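PDB 2HCF: hydrolase, haloacid dehalogenase-like family from Chlorobaculum tepidum, which probably acts as a magnesium-dependent hydrolase of the haloacid dehalogenase superfamily. Local coordinates for residues Gly13-Lys17 and Val196-Asn200; Asp28-Val33 and Thr78-Leu82. One frame throughout, in Å; residues are numbered along the deposited sequence.

Contact 1 (Gly13-Lys17 and Val196-Asn200)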
# COMPACT_ATOMS: atom_id res chain seq x y z
N GLY A 13 5.33 2.82 4.97
CA GLY A 13 6.07 1.97 5.93
C GLY A 13 6.81 0.78 5.32
O GLY A 13 7.36 -0.04 6.06
N THR A 14 6.79 0.68 3.98
CA THR A 14 7.44 -0.36 3.20
C THR A 14 8.40 0.25 2.17
O THR A 14 9.60 -0.06 2.15
CB THR A 14 6.41 -1.23 2.48
OG1 THR A 14 5.51 -1.83 3.44
CG2 THR A 14 7.06 -2.33 1.67
N LEU A 15 7.87 1.10 1.30
CA LEU A 15 8.74 1.84 0.35
C LEU A 15 9.14 3.21 0.85
O LEU A 15 10.23 3.69 0.56
CB LEU A 15 8.03 1.99 -0.98
CG LEU A 15 7.59 0.70 -1.68
CD1 LEU A 15 6.76 1.05 -2.94
CD2 LEU A 15 8.81 -0.12 -2.06
N LEU A 16 8.23 3.87 1.54
CA LEU A 16 8.46 5.24 1.96
C LEU A 16 7.57 5.56 3.15
O LEU A 16 6.69 4.74 3.52
CB LEU A 16 8.20 6.21 0.81
CG LEU A 16 6.80 6.17 0.13
CD1 LEU A 16 5.73 6.94 0.91
CD2 LEU A 16 6.92 6.80 -1.29
N LYS A 17 7.84 6.73 3.73
CA LYS A 17 7.01 7.36 4.75
C LYS A 17 6.73 8.78 4.38
O LYS A 17 7.51 9.41 3.66
CB LYS A 17 7.67 7.33 6.12
CG LYS A 17 7.74 5.92 6.68
CD LYS A 17 8.37 5.88 8.03
CE LYS A 17 8.44 4.41 8.49
NZ LYS A 17 9.09 4.24 9.81
N VAL A 196 8.35 -6.59 6.39
CA VAL A 196 9.51 -5.77 6.69
C VAL A 196 9.15 -4.85 7.86
O VAL A 196 8.10 -4.20 7.85
CB VAL A 196 9.99 -5.03 5.41
CG1 VAL A 196 8.92 -4.15 4.86
CG2 VAL A 196 11.27 -4.27 5.69
N ALA A 197 10.00 -4.83 8.89
CA ALA A 197 9.66 -4.17 10.16
C ALA A 197 10.12 -2.72 10.16
O ALA A 197 10.71 -2.22 11.13
CB ALA A 197 10.25 -4.94 11.34
N THR A 198 9.83 -2.03 9.05
CA THR A 198 10.18 -0.62 8.87
C THR A 198 8.98 0.32 9.09
O THR A 198 9.06 1.52 8.83
CB THR A 198 10.78 -0.37 7.47
OG1 THR A 198 10.01 -1.02 6.47
CG2 THR A 198 12.18 -0.90 7.41
N GLY A 199 7.88 -0.21 9.62
CA GLY A 199 6.75 0.63 9.98
C GLY A 199 6.66 0.74 11.48
O GLY A 199 7.70 0.78 12.19
N ASN A 200 5.44 0.72 11.98
CA ASN A 200 5.22 0.88 13.40
C ASN A 200 5.21 -0.43 14.19
O ASN A 200 4.96 -0.41 15.38
CB ASN A 200 3.94 1.70 13.63
CG ASN A 200 4.05 3.08 13.03
OD1 ASN A 200 5.13 3.66 13.00
ND2 ASN A 200 2.96 3.59 12.52
O HOH W 1 11.43 -0.95 4.03
O HOH W 2 10.06 2.09 11.98
O HOH W 3 6.40 4.83 10.95
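The hydroxyl of T198 donates a hydrogen bond to the carbonyl of G13, OG1 to O 2.9 Å. It arrives from above the carbonyl plane, 36° out of it. The T198 torsion (chi1 46°) sets OG1 between its own backbone N and carbonyl carbon, and from there it faces G13. The second polar link is weaker. K17 stretches out fully beyond CG, and its NZ makes a weak hydrogen bond to T198 O at 2.9 Å.

Three waters add to these bonds. One donates to T14 O and T198 OG1. Another accepts weakly from K17 NZ and donates to G199 O; the third accepts from K17 NZ and donates to N200 OD1.

Apolar contact is slight: T14 CG2 meets V196 CG1 at 4.1 Å. The hydroxyl of T14 turns to D10 and, weakly, to D178, two ligands of the bound magnesium. D10, D12 and T14 fit the DxDx(T/V) motif of HAD enzymes. A valine in place of T198 would probably leave the G13 carbonyl and the first water without this hydroxyl partner.

Both direct bonds run from side-chain donors to backbone carbonyls, so the polar link depends on the T198 hydroxyl and K17 ammonium, supplemented by water.

Contact 2 (Asp28-Val33 and Thr78-Leu82)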
# COMPACT_ATOMS: atom_id res chain seq x y z
N ASP A 28 -8.60 18.11 6.87
CA ASP A 28 -9.05 19.26 6.12
C ASP A 28 -10.06 18.95 5.00
O ASP A 28 -10.95 19.76 4.73
CB ASP A 28 -7.85 20.03 5.54
CG ASP A 28 -7.15 20.89 6.58
OD1 ASP A 28 -7.70 21.03 7.70
OD2 ASP A 28 -6.05 21.43 6.30
N ALA A 29 -9.89 17.81 4.34
CA ALA A 29 -10.79 17.43 3.26
C ALA A 29 -12.14 17.03 3.82
O ALA A 29 -13.20 17.41 3.28
CB ALA A 29 -10.18 16.31 2.44
N LEU A 30 -12.14 16.27 4.91
CA LEU A 30 -13.38 15.90 5.55
C LEU A 30 -14.13 17.09 6.17
O LEU A 30 -15.36 17.14 6.13
CB LEU A 30 -13.11 14.82 6.62
CG LEU A 30 -12.51 13.52 6.08
CD1 LEU A 30 -12.33 12.52 7.20
CD2 LEU A 30 -13.40 12.89 4.98
N ILE A 31 -13.41 18.03 6.78
CA ILE A 31 -14.05 19.26 7.27
C ILE A 31 -14.74 19.98 6.12
O ILE A 31 -15.88 20.44 6.24
CB ILE A 31 -13.03 20.20 7.94
CG1 ILE A 31 -12.57 19.63 9.29
CG2 ILE A 31 -13.66 21.59 8.17
CD1 ILE A 31 -11.29 20.28 9.85
N GLU A 32 -14.05 20.06 4.99
CA GLU A 32 -14.59 20.71 3.81
C GLU A 32 -15.87 20.07 3.29
O GLU A 32 -16.77 20.77 2.85
CB GLU A 32 -13.55 20.77 2.70
CG GLU A 32 -14.08 21.52 1.50
CD GLU A 32 -13.01 21.83 0.45
OE1 GLU A 32 -11.79 21.81 0.78
OE2 GLU A 32 -13.42 22.09 -0.72
N VAL A 33 -15.96 18.75 3.34
CA VAL A 33 -17.06 18.02 2.72
C VAL A 33 -18.17 17.73 3.72
O VAL A 33 -19.34 17.96 3.43
CB VAL A 33 -16.55 16.73 2.08
CG1 VAL A 33 -17.68 15.82 1.64
CG2 VAL A 33 -15.63 17.08 0.87
N THR A 78 -11.52 15.48 -2.95
CA THR A 78 -11.01 16.64 -2.22
C THR A 78 -9.67 16.28 -1.53
O THR A 78 -8.70 17.03 -1.65
CB THR A 78 -12.07 17.15 -1.19
OG1 THR A 78 -13.28 17.51 -1.88
CG2 THR A 78 -11.56 18.36 -0.39
N TYR A 79 -9.62 15.12 -0.89
CA TYR A 79 -8.40 14.61 -0.25
C TYR A 79 -7.24 14.49 -1.26
O TYR A 79 -6.14 15.00 -1.04
CB TYR A 79 -8.68 13.25 0.42
CG TYR A 79 -7.40 12.50 0.76
CD1 TYR A 79 -6.57 12.95 1.77
CD2 TYR A 79 -7.01 11.39 0.03
CE1 TYR A 79 -5.38 12.30 2.06
CE2 TYR A 79 -5.83 10.73 0.32
CZ TYR A 79 -5.02 11.20 1.33
OH TYR A 79 -3.84 10.57 1.63
N ILE A 80 -7.52 13.86 -2.40
CA ILE A 80 -6.50 13.65 -3.42
C ILE A 80 -5.97 14.99 -3.93
O ILE A 80 -4.75 15.18 -4.04
CB ILE A 80 -7.06 12.79 -4.61
CG1 ILE A 80 -7.32 11.37 -4.13
CG2 ILE A 80 -6.13 12.82 -5.79
CD1 ILE A 80 -8.21 10.54 -5.04
N ALA A 81 -6.87 15.89 -4.27
CA ALA A 81 -6.49 17.19 -4.81
C ALA A 81 -5.68 17.98 -3.80
O ALA A 81 -4.64 18.57 -4.13
CB ALA A 81 -7.73 17.97 -5.21
N LEU A 82 -6.12 17.95 -2.54
CA LEU A 82 -5.40 18.67 -1.48
C LEU A 82 -4.01 18.08 -1.23
O LEU A 82 -3.05 18.82 -1.03
CB LEU A 82 -6.21 18.63 -0.20
CG LEU A 82 -6.21 19.86 0.68
CD1 LEU A 82 -6.40 21.16 -0.12
CD2 LEU A 82 -7.31 19.68 1.73
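A29 packs its methyl group against the backbone of the facing helix: its CB lies 3.6 Å from both N and CA of Y79. The Y79 CB is close as well, at 4.0 Å from A29 CB. On the same methyl, T78 CG2 reaches A29 CB at 3.8 Å. L82 adds to this apolar packing. Its CD2 lies 3.9 Å from D28 CB and also approaches the backbone N of A29. With CG anti to the backbone N (chi1 164°), the ring of Y79 leads away from 28-33.

The two helices, 21-34 and 65-86, belong to the largely helical part of the chain inserted after the first strand of the HAD core, where a cap domain is expected in this family. Their short segments cross with 134° between their N-to-C directions, axes 9.2 Å apart at closest approach. No hydrogen bond joins the two segments.

T78 also meets polar and mixed neighbours. Its CG2 lies 3.7 Å from E32 OE1, a van der Waals contact with a carboxylate. V33 CG2 lies 3.6 Å from T78 OG1 as the two side chains pass in opposite directions.

The polar ends find partners outside the segments. The carboxylate of D28 makes a salt bridge to R86, one turn beyond L82 on helix 65-86. The Y79 hydroxyl bonds to N22, an earlier residue of helix 21-34. The T78 hydroxyl bonds back to the carbonyl of K74 within its own helix.

How the contacts relate
From the N terminus, strand 5-9 leads through the magnesium-binding D10 and D12 to residues 13-17, the first half of contact 1. Strand 16-18 is then followed by helix 21-34, which carries residues 28-33. The chain passes helix 50-59 and reaches helix 65-86, where residues 78-82 close contact 2. It then builds most of the core sheet up to strand 192-196, and residues 196-200 close contact 1. Contact 2 is therefore nested inside the long loop of contact 1. Contact 1 joins the loop and strand start after strand 5-9 to the loop after strand 192-196, beside the metal site; contact 2 joins two helices. Their centres lie 25 Å apart and they do not touch.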